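Glucoamylase (Thermoanaerobacterium thermosaccharolyticum, PDB 1LF6) hydrolyses terminal alpha-1,4-linked glucose residues one after another from the non-reducing ends of starch-like chains, releasing beta-D-glucose. Local coordinates at residues S21-P26 and K221-A226; I201-V206 and G228-G233; L421-I426 and Q472-K477; A450-L455 and N480-I485. One frame throughout, in Å; residues are numbered along the deposited sequence.

In the fold
The four contacts fall into two pairs, one in each part of this two-domain glycosidase. Interactions 1 and 2 lie in the N-terminal beta-sandwich domain, their centres about 8 Å apart, and meet through backbone hydrogen bonds between P26 O and N229 N and between Y223 O and I201 N. Interactions 3 and 4, about 10 Å apart between centres, belong to the (alpha/alpha) barrel of family GH15 and share helix 468-489. Within each pair the segments alternate along the chain, so the contacts interlock. The pairs sit on opposite sides of the chain's centre; the nearest atoms of interactions 2 and 3 are about 40 Å apart. Each pair ties together parts of its own domain, the beta-domain pair coming first along the chain.

Interaction 1 of 4, residues S21-P26 and K221-A226; sequences SAVNGP and KHYDSA
In the N-terminal beta-sandwich domain, the loop residues S21, A22 and V23 close over Y223, S225 and A226, where the chain enters strand 225-228. The fastening is a backbone bond from A22 N to S225 O, 2.8 Å long and nearly straight (167° at the hydrogen). The same carbonyl takes a second, longer bond from a water, which also donates to A22 O at 3.0 Å and so ties both backbones together.

Beside this, the main chain at A22 lies on an aromatic ring. A22 CA stands over one face of Y223 in a CH-pi contact, 3.6 Å from the ring centroid and 17° off the ring normal. The ring reaches this place because Y223 CG lies anti to its own carbonyl carbon, beside the backbone N (chi1 -55°). V23 N shares that face, whereas V23 CG2 comes across at about a right angle to meet Y223 OH at 3.6 Å. The methyl of A22 touches A226 CB at 3.6 Å. S21 contributes through OG, 3.8 Å from S225 CB. The carboxylate of D224 accepts hydrogen bonds from the backbone amides of N19 and I20, just before S21.

Further out, A22 and A226 both pack on Y203 of strand 198-203, A226 is bonded through its backbone to G168 of strand 166-173, and N207 ND2 binds V23 O.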
# COMPACT_ATOMS: atom_id res chain seq x y z
N SER A 21 8.49 -34.07 18.10
CA SER A 21 8.48 -33.39 16.81
C SER A 21 7.20 -33.69 16.06
O SER A 21 6.63 -34.78 16.18
CB SER A 21 9.68 -33.83 15.98
OG SER A 21 10.89 -33.53 16.64
N ALA A 22 6.73 -32.72 15.28
CA ALA A 22 5.52 -32.89 14.49
C ALA A 22 5.79 -33.98 13.45
O ALA A 22 6.94 -34.22 13.07
CB ALA A 22 5.16 -31.58 13.80
N VAL A 23 4.73 -34.64 12.98
CA VAL A 23 4.87 -35.71 12.01
C VAL A 23 4.14 -35.45 10.70
O VAL A 23 3.22 -34.64 10.63
CB VAL A 23 4.36 -37.05 12.59
CG1 VAL A 23 5.21 -37.47 13.77
CG2 VAL A 23 2.91 -36.90 13.02
N ASN A 24 4.57 -36.16 9.65
CA ASN A 24 3.96 -36.06 8.33
C ASN A 24 4.02 -34.67 7.72
O ASN A 24 3.02 -34.16 7.21
CB ASN A 24 2.50 -36.53 8.38
CG ASN A 24 2.36 -37.93 8.95
OD1 ASN A 24 2.99 -38.88 8.47
ND2 ASN A 24 1.53 -38.06 9.98
N GLY A 25 5.20 -34.05 7.77
CA GLY A 25 5.36 -32.73 7.20
C GLY A 25 5.53 -32.84 5.70
O GLY A 25 5.36 -33.92 5.14
N PRO A 26 5.88 -31.74 5.01
CA PRO A 26 6.13 -30.41 5.56
C PRO A 26 4.85 -29.58 5.62
O PRO A 26 4.88 -28.39 5.92
CB PRO A 26 7.14 -29.83 4.59
CG PRO A 26 6.61 -30.33 3.28
CD PRO A 26 6.26 -31.79 3.58
N LYS A 221 -2.66 -32.76 20.11
CA LYS A 221 -1.22 -32.82 19.89
C LYS A 221 -0.53 -31.64 20.56
O LYS A 221 -1.10 -30.56 20.69
CB LYS A 221 -0.90 -32.83 18.40
CG LYS A 221 -1.34 -34.09 17.65
CD LYS A 221 -2.84 -34.13 17.43
CE LYS A 221 -3.24 -35.31 16.54
NZ LYS A 221 -4.69 -35.27 16.19
N HIS A 222 0.71 -31.86 20.99
CA HIS A 222 1.48 -30.82 21.65
C HIS A 222 2.92 -30.84 21.16
O HIS A 222 3.86 -30.87 21.95
CB HIS A 222 1.43 -31.01 23.16
CG HIS A 222 0.09 -30.73 23.76
ND1 HIS A 222 -0.45 -29.47 23.83
CD2 HIS A 222 -0.85 -31.57 24.28
CE1 HIS A 222 -1.66 -29.53 24.37
NE2 HIS A 222 -1.92 -30.79 24.65
N TYR A 223 3.08 -30.81 19.84
CA TYR A 223 4.40 -30.83 19.22
C TYR A 223 5.18 -29.58 19.58
O TYR A 223 4.61 -28.50 19.71
CB TYR A 223 4.25 -30.93 17.70
CG TYR A 223 3.43 -32.10 17.23
CD1 TYR A 223 3.77 -33.41 17.59
CD2 TYR A 223 2.33 -31.92 16.40
CE1 TYR A 223 3.04 -34.49 17.12
CE2 TYR A 223 1.59 -32.99 15.93
CZ TYR A 223 1.96 -34.28 16.29
OH TYR A 223 1.24 -35.35 15.80
N ASP A 224 6.49 -29.72 19.73
CA ASP A 224 7.33 -28.58 20.06
C ASP A 224 8.43 -28.38 19.03
O ASP A 224 9.42 -27.70 19.28
CB ASP A 224 7.95 -28.75 21.46
CG ASP A 224 8.87 -29.96 21.57
OD1 ASP A 224 9.27 -30.29 22.71
OD2 ASP A 224 9.19 -30.58 20.54
N SER A 225 8.23 -28.98 17.85
CA SER A 225 9.20 -28.88 16.77
C SER A 225 8.57 -29.24 15.42
O SER A 225 7.76 -30.16 15.34
CB SER A 225 10.38 -29.82 17.05
OG SER A 225 11.32 -29.81 15.99
N ALA A 226 8.94 -28.50 14.38
CA ALA A 226 8.41 -28.73 13.04
C ALA A 226 9.10 -27.81 12.04
O ALA A 226 9.65 -26.77 12.42
CB ALA A 226 6.90 -28.50 13.01
O HOH W 1 8.94 -32.01 12.89

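Interaction 2 of 4, residues I201-V206 and G228-G233; sequences IGYYKV and GNIIEG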
# COMPACT_ATOMS: atom_id res chain seq x y z
N ILE A 201 3.18 -27.08 17.67
CA ILE A 201 3.65 -26.60 16.38
C ILE A 201 3.40 -27.71 15.36
O ILE A 201 4.13 -28.70 15.33
CB ILE A 201 5.14 -26.26 16.44
CG1 ILE A 201 5.39 -25.26 17.58
CG2 ILE A 201 5.60 -25.67 15.11
CD1 ILE A 201 6.85 -25.00 17.87
N GLY A 202 2.37 -27.54 14.55
CA GLY A 202 2.04 -28.56 13.56
C GLY A 202 2.13 -28.09 12.12
O GLY A 202 2.40 -26.93 11.84
N TYR A 203 1.90 -29.03 11.20
CA TYR A 203 1.96 -28.74 9.77
C TYR A 203 0.60 -28.33 9.22
O TYR A 203 -0.41 -28.96 9.50
CB TYR A 203 2.49 -29.96 9.03
CG TYR A 203 3.94 -30.23 9.34
CD1 TYR A 203 4.93 -29.32 8.96
CD2 TYR A 203 4.33 -31.36 10.06
CE1 TYR A 203 6.26 -29.53 9.27
CE2 TYR A 203 5.66 -31.58 10.38
CZ TYR A 203 6.62 -30.66 9.99
OH TYR A 203 7.94 -30.85 10.31
N TYR A 204 0.60 -27.26 8.42
CA TYR A 204 -0.62 -26.72 7.82
C TYR A 204 -1.46 -27.77 7.09
O TYR A 204 -0.98 -28.45 6.19
CB TYR A 204 -0.26 -25.58 6.86
CG TYR A 204 -1.45 -24.90 6.23
CD1 TYR A 204 -2.52 -24.46 7.01
CD2 TYR A 204 -1.51 -24.70 4.85
CE1 TYR A 204 -3.62 -23.83 6.43
CE2 TYR A 204 -2.61 -24.07 4.26
CZ TYR A 204 -3.66 -23.64 5.06
OH TYR A 204 -4.75 -23.02 4.49
N LYS A 205 -2.73 -27.87 7.50
CA LYS A 205 -3.69 -28.81 6.92
C LYS A 205 -3.36 -30.27 7.17
O LYS A 205 -3.93 -31.16 6.54
CB LYS A 205 -3.85 -28.56 5.42
CG LYS A 205 -4.64 -27.30 5.10
CD LYS A 205 -4.85 -27.13 3.60
CE LYS A 205 -5.68 -25.89 3.30
NZ LYS A 205 -5.86 -25.66 1.84
N VAL A 206 -2.43 -30.53 8.09
CA VAL A 206 -2.05 -31.90 8.42
C VAL A 206 -2.37 -32.17 9.89
O VAL A 206 -3.29 -32.92 10.20
CB VAL A 206 -0.54 -32.14 8.18
CG1 VAL A 206 -0.20 -33.59 8.48
CG2 VAL A 206 -0.19 -31.79 6.74
N GLY A 228 8.50 -26.41 7.86
CA GLY A 228 7.79 -26.40 6.60
C GLY A 228 6.68 -25.37 6.71
O GLY A 228 6.90 -24.29 7.27
N ASN A 229 5.51 -25.67 6.16
CA ASN A 229 4.38 -24.76 6.26
C ASN A 229 3.74 -25.09 7.61
O ASN A 229 2.87 -25.95 7.71
CB ASN A 229 3.37 -24.98 5.13
CG ASN A 229 3.74 -24.21 3.87
OD1 ASN A 229 4.59 -24.63 3.09
ND2 ASN A 229 3.10 -23.06 3.68
N ILE A 230 4.19 -24.39 8.64
CA ILE A 230 3.72 -24.65 9.99
C ILE A 230 2.76 -23.62 10.56
O ILE A 230 2.57 -22.53 10.01
CB ILE A 230 4.91 -24.76 10.94
CG1 ILE A 230 5.64 -23.42 11.02
CG2 ILE A 230 5.87 -25.84 10.44
CD1 ILE A 230 6.79 -23.39 12.01
N ILE A 231 2.15 -23.99 11.68
CA ILE A 231 1.22 -23.13 12.40
C ILE A 231 1.51 -23.32 13.89
O ILE A 231 1.41 -24.43 14.42
CB ILE A 231 -0.24 -23.53 12.10
CG1 ILE A 231 -0.51 -23.36 10.60
CG2 ILE A 231 -1.20 -22.67 12.93
CD1 ILE A 231 -1.88 -23.78 10.18
N GLU A 232 1.90 -22.24 14.55
CA GLU A 232 2.21 -22.31 15.96
C GLU A 232 0.95 -21.97 16.76
O GLU A 232 0.55 -20.82 16.85
CB GLU A 232 3.37 -21.36 16.29
CG GLU A 232 4.61 -21.73 15.49
CD GLU A 232 5.89 -21.07 15.98
OE1 GLU A 232 6.97 -21.65 15.73
OE2 GLU A 232 5.82 -19.98 16.59
N GLY A 233 0.32 -23.02 17.29
CA GLY A 233 -0.90 -22.85 18.05
C GLY A 233 -0.71 -22.94 19.55
O GLY A 233 0.26 -23.53 20.04
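I231 CD1 lies at the edge of the Y204 ring, where it meets Y204 CD1 at 3.3 Å, and K205 CG covers the centre of one face of that ring. The neighbouring ring, Y203, has N229 O and G228 N near its plane, at the edge, while I230 CG2 reaches it obliquely, 3.9 Å from Y203 CE1; the hydroxyl of Y203 is hydrogen-bonded to R227 N.

I230 serves two neighbours at once. Its CG1 branch sits between the backbone N and the carbonyl carbon (chi1 65°), which lays CD1 alongside I201, 4.0 Å from I201 CG2, and turns CG2 to the tyrosine. I201 also runs beside E232, the two side chains pointing the same way on one face of the sheet.

Between the backbones, G202 and I231 form a hydrogen-bonded pair, with I231 N to G202 O at 3.0 Å and a longer return bond from G202 N to I231 O at 3.3 Å. Past the strand end, Y204 N binds N229 O at 2.7 Å, almost straight.

With the strand directions 149° apart, this is an antiparallel beta ladder, joining strand 198-203, at one edge of the seven-stranded sheet of the sandwich, to strand 230-236.

Interaction 3 of 4, residues L421-I426 and Q472-K477; sequences LADFII and QKYQEK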
# COMPACT_ATOMS: atom_id res chain seq x y z
N LEU A 421 18.87 12.99 -15.88
CA LEU A 421 17.52 12.58 -16.27
C LEU A 421 17.02 13.38 -17.47
O LEU A 421 16.39 12.82 -18.37
CB LEU A 421 16.55 12.72 -15.10
CG LEU A 421 16.74 11.72 -13.96
CD1 LEU A 421 15.72 12.00 -12.87
CD2 LEU A 421 16.59 10.28 -14.49
N ALA A 422 17.29 14.68 -17.47
CA ALA A 422 16.87 15.53 -18.57
C ALA A 422 17.54 15.08 -19.86
O ALA A 422 16.90 14.99 -20.91
CB ALA A 422 17.21 16.99 -18.28
N ASP A 423 18.84 14.79 -19.78
CA ASP A 423 19.60 14.34 -20.95
C ASP A 423 19.10 12.98 -21.42
O ASP A 423 19.08 12.70 -22.61
CB ASP A 423 21.09 14.26 -20.64
CG ASP A 423 21.72 15.63 -20.40
OD1 ASP A 423 21.21 16.63 -20.94
OD2 ASP A 423 22.74 15.69 -19.68
N PHE A 424 18.71 12.13 -20.47
CA PHE A 424 18.22 10.81 -20.82
C PHE A 424 16.88 10.93 -21.56
O PHE A 424 16.66 10.26 -22.57
CB PHE A 424 18.05 9.96 -19.55
CG PHE A 424 17.58 8.56 -19.82
CD1 PHE A 424 16.42 8.08 -19.23
CD2 PHE A 424 18.30 7.72 -20.66
CE1 PHE A 424 15.97 6.78 -19.48
CE2 PHE A 424 17.87 6.43 -20.92
CZ PHE A 424 16.70 5.96 -20.33
N ILE A 425 16.00 11.79 -21.06
CA ILE A 425 14.70 12.01 -21.68
C ILE A 425 14.82 12.54 -23.11
O ILE A 425 14.10 12.10 -24.00
CB ILE A 425 13.86 13.01 -20.86
CG1 ILE A 425 13.47 12.39 -19.52
CG2 ILE A 425 12.61 13.42 -21.64
CD1 ILE A 425 12.85 13.37 -18.55
N ILE A 426 15.72 13.49 -23.32
CA ILE A 426 15.91 14.07 -24.65
C ILE A 426 16.48 13.05 -25.63
O ILE A 426 16.29 13.16 -26.84
CB ILE A 426 16.84 15.30 -24.59
CG1 ILE A 426 16.15 16.41 -23.80
CG2 ILE A 426 17.19 15.76 -26.01
CD1 ILE A 426 16.84 17.75 -23.87
N GLN A 472 18.49 26.36 -22.38
CA GLN A 472 17.90 26.62 -23.68
C GLN A 472 17.54 25.32 -24.40
O GLN A 472 16.47 25.20 -25.00
CB GLN A 472 18.86 27.42 -24.55
CG GLN A 472 18.29 27.78 -25.90
CD GLN A 472 19.30 28.44 -26.81
OE1 GLN A 472 19.83 29.51 -26.51
NE2 GLN A 472 19.58 27.79 -27.94
N LYS A 473 18.44 24.36 -24.34
CA LYS A 473 18.25 23.05 -24.97
C LYS A 473 17.00 22.34 -24.43
O LYS A 473 16.18 21.84 -25.20
CB LYS A 473 19.49 22.19 -24.72
CG LYS A 473 19.43 20.80 -25.31
CD LYS A 473 20.74 20.05 -25.04
CE LYS A 473 20.69 18.63 -25.56
NZ LYS A 473 20.36 18.58 -27.01
N TYR A 474 16.88 22.30 -23.11
CA TYR A 474 15.75 21.65 -22.45
C TYR A 474 14.43 22.31 -22.82
O TYR A 474 13.49 21.63 -23.23
CB TYR A 474 15.95 21.69 -20.94
CG TYR A 474 17.12 20.86 -20.45
CD1 TYR A 474 17.73 21.14 -19.24
CD2 TYR A 474 17.60 19.79 -21.20
CE1 TYR A 474 18.81 20.38 -18.78
CE2 TYR A 474 18.68 19.02 -20.75
CZ TYR A 474 19.28 19.33 -19.54
OH TYR A 474 20.36 18.59 -19.09
N GLN A 475 14.35 23.63 -22.68
CA GLN A 475 13.12 24.36 -23.00
C GLN A 475 12.70 24.25 -24.45
O GLN A 475 11.51 24.12 -24.74
CB GLN A 475 13.25 25.83 -22.63
CG GLN A 475 12.93 26.12 -21.18
CD GLN A 475 11.50 25.76 -20.78
OE1 GLN A 475 11.15 25.85 -19.60
NE2 GLN A 475 10.67 25.35 -21.74
N GLU A 476 13.66 24.31 -25.36
CA GLU A 476 13.35 24.20 -26.78
C GLU A 476 12.70 22.85 -27.06
O GLU A 476 11.73 22.76 -27.82
CB GLU A 476 14.63 24.33 -27.62
CG GLU A 476 14.89 25.74 -28.13
CD GLU A 476 16.21 25.86 -28.87
OE1 GLU A 476 16.45 25.05 -29.79
OE2 GLU A 476 17.01 26.76 -28.53
N LYS A 477 13.23 21.80 -26.44
CA LYS A 477 12.70 20.46 -26.61
C LYS A 477 11.29 20.42 -26.03
O LYS A 477 10.35 19.96 -26.68
CB LYS A 477 13.60 19.45 -25.89
CG LYS A 477 13.32 17.99 -26.22
CD LYS A 477 13.62 17.66 -27.68
CE LYS A 477 15.10 17.80 -28.00
NZ LYS A 477 15.41 17.39 -29.40
O HOH W 2 14.97 14.33 -28.74
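Y474 is gripped by three side chains of helix 414-428. A422 CB sits over one face of its ring, 3.7 Å from the centroid, in a CH-pi contact offset toward the rim. I426 CD1 comes in at the edge, crossing at about a right angle and meeting Y474 CD2 at 3.4 Å. At the far end of the ring the hydroxyl donates to D423 OD1 at 2.8 Å. The carboxylate and ring planes are turned 48° apart, and the hydroxyl meets the oxygen from above the carboxylate, 53° out of its plane.

I426 also packs against K477, one turn further along helix 468-489. K477 CG is anti to the backbone N, and the chain then bends twice, folding CE back to within 3.5 Å of I426 CG2. The amine goes on to a water, which accepts from K477 NZ at 3.2 Å and donates to I426 O at 2.6 Å.

A second shell surrounds these groups. K419 of the same helix as D423 forms a salt bridge with D423 OD2, the oxygen not used by the tyrosine, and so probably positions the carboxylate; L455 of helix 445-464 packs against K477. The two helix segments cross at 43° with their axes 11.0 Å apart, a distance spanned by the tyrosine and lysine side chains in the (alpha/alpha) barrel.

Because D423 divides its two oxygens between a hydroxyl donor and a lysine, the aspartate is probably held ionised, and the bond from the phenol would probably be strengthened by the acceptor's negative charge.

Interaction 4 of 4, residues A450-L455 and N480-I485; sequences AEVAGL and NWQKLI
W481 stands across the path of two side chains from helix 445-464, E451 and L455, and meets both at about a right angle. The glutamate is extended beyond CG, and its carboxylate plane is turned 56° from the indole. OE1 comes obliquely to the benzo part of the ring, 3.3 Å from W481 CZ3, while further back E451 CB lies 3.9 Å from W481 CE3. L455 touches the same part of the indole with one methyl, CD1 being 3.7 Å from W481 CZ3, in an off-centre CH-pi contact with the six-membered ring. W481 CD1 is eclipsed with CA (chi2 0°), which swings the six-membered ring to the far side of the CB-CG bond, among these partners.

These residues belong to 445-464 and 468-489, consecutive antiparallel helices of the (alpha/alpha) barrel. The segment axes approach to 9.4 Å at an angle of 158°, and the backbones are closest at V452 and Q482.

There the valine lies obliquely against the glutamine. Both V452 methyls bear on Q482 CB, and V452 CG2 also comes to 3.7 Å from Q482 N. The same methyl makes a looser contact with I485 CD1 at 4.3 Å. Q482 bends at its second torsion, and its amide leaves the interface to donate from NE2 to V544 O.

P430 touches both E451 and W481, and I425 of helix 414-428 reaches the same two residues. The side chain of E451 lies about 9 Å from that of E435, the probable proton acceptor of catalysis.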
# COMPACT_ATOMS: atom_id res chain seq x y z
N ALA A 450 4.13 14.83 -18.70
CA ALA A 450 5.18 14.71 -17.69
C ALA A 450 6.53 15.11 -18.28
O ALA A 450 7.33 15.76 -17.60
CB ALA A 450 5.25 13.28 -17.17
N GLU A 451 6.78 14.73 -19.53
CA GLU A 451 8.04 15.05 -20.20
C GLU A 451 8.20 16.54 -20.45
O GLU A 451 9.30 17.08 -20.30
CB GLU A 451 8.15 14.30 -21.54
CG GLU A 451 8.27 12.78 -21.40
CD GLU A 451 8.39 12.07 -22.73
OE1 GLU A 451 9.53 11.85 -23.20
OE2 GLU A 451 7.34 11.74 -23.32
N VAL A 452 7.11 17.21 -20.83
CA VAL A 452 7.14 18.65 -21.08
C VAL A 452 7.37 19.40 -19.76
O VAL A 452 8.20 20.30 -19.69
CB VAL A 452 5.81 19.15 -21.71
CG1 VAL A 452 5.77 20.68 -21.70
CG2 VAL A 452 5.69 18.64 -23.14
N ALA A 453 6.63 19.01 -18.73
CA ALA A 453 6.77 19.63 -17.41
C ALA A 453 8.18 19.40 -16.87
O ALA A 453 8.82 20.32 -16.35
CB ALA A 453 5.74 19.05 -16.46
N GLY A 454 8.66 18.17 -16.98
CA GLY A 454 9.98 17.84 -16.49
C GLY A 454 11.13 18.59 -17.16
O GLY A 454 12.07 19.01 -16.48
N LEU A 455 11.06 18.75 -18.48
CA LEU A 455 12.11 19.46 -19.19
C LEU A 455 12.03 20.96 -18.91
O LEU A 455 13.06 21.64 -18.90
CB LEU A 455 12.02 19.19 -20.70
CG LEU A 455 12.38 17.77 -21.18
CD1 LEU A 455 12.26 17.69 -22.69
CD2 LEU A 455 13.80 17.41 -20.76
N ASN A 480 8.81 22.13 -28.22
CA ASN A 480 8.57 21.34 -29.42
C ASN A 480 7.61 20.19 -29.13
O ASN A 480 6.60 20.02 -29.82
CB ASN A 480 9.90 20.78 -29.96
CG ASN A 480 9.71 19.87 -31.16
OD1 ASN A 480 9.19 20.30 -32.20
ND2 ASN A 480 10.13 18.62 -31.03
N TRP A 481 7.92 19.41 -28.10
CA TRP A 481 7.07 18.29 -27.73
C TRP A 481 5.68 18.76 -27.31
O TRP A 481 4.68 18.10 -27.59
CB TRP A 481 7.72 17.48 -26.60
CG TRP A 481 9.00 16.80 -27.01
CD1 TRP A 481 9.61 16.84 -28.23
CD2 TRP A 481 9.83 15.97 -26.18
NE1 TRP A 481 10.76 16.09 -28.22
CE2 TRP A 481 10.92 15.54 -26.97
CE3 TRP A 481 9.76 15.54 -24.85
CZ2 TRP A 481 11.92 14.71 -26.48
CZ3 TRP A 481 10.76 14.71 -24.35
CH2 TRP A 481 11.83 14.31 -25.17
N GLN A 482 5.62 19.91 -26.65
CA GLN A 482 4.34 20.44 -26.20
C GLN A 482 3.46 20.75 -27.42
O GLN A 482 2.26 20.49 -27.40
CB GLN A 482 4.55 21.71 -25.37
CG GLN A 482 3.34 22.17 -24.54
CD GLN A 482 2.33 22.97 -25.33
OE1 GLN A 482 2.65 23.58 -26.35
NE2 GLN A 482 1.09 23.00 -24.84
N LYS A 483 4.07 21.29 -28.47
CA LYS A 483 3.34 21.62 -29.69
C LYS A 483 2.94 20.37 -30.49
O LYS A 483 2.07 20.42 -31.35
CB LYS A 483 4.18 22.54 -30.60
CG LYS A 483 4.32 23.99 -30.14
CD LYS A 483 3.00 24.74 -30.25
CE LYS A 483 3.21 26.26 -30.28
NZ LYS A 483 3.79 26.81 -29.02
N LEU A 484 3.59 19.24 -30.20
CA LEU A 484 3.30 18.00 -30.91
C LEU A 484 2.31 17.07 -30.22
O LEU A 484 1.81 16.12 -30.83
CB LEU A 484 4.60 17.23 -31.16
CG LEU A 484 5.61 17.94 -32.06
CD1 LEU A 484 6.86 17.10 -32.19
CD2 LEU A 484 4.99 18.20 -33.43
N ILE A 485 2.02 17.33 -28.94
CA ILE A 485 1.09 16.50 -28.19
C ILE A 485 -0.20 16.26 -28.97
O ILE A 485 -0.62 15.11 -29.15
CB ILE A 485 0.75 17.14 -26.82
CG1 ILE A 485 1.97 17.07 -25.90
CG2 ILE A 485 -0.44 16.43 -26.18
CD1 ILE A 485 1.76 17.73 -24.55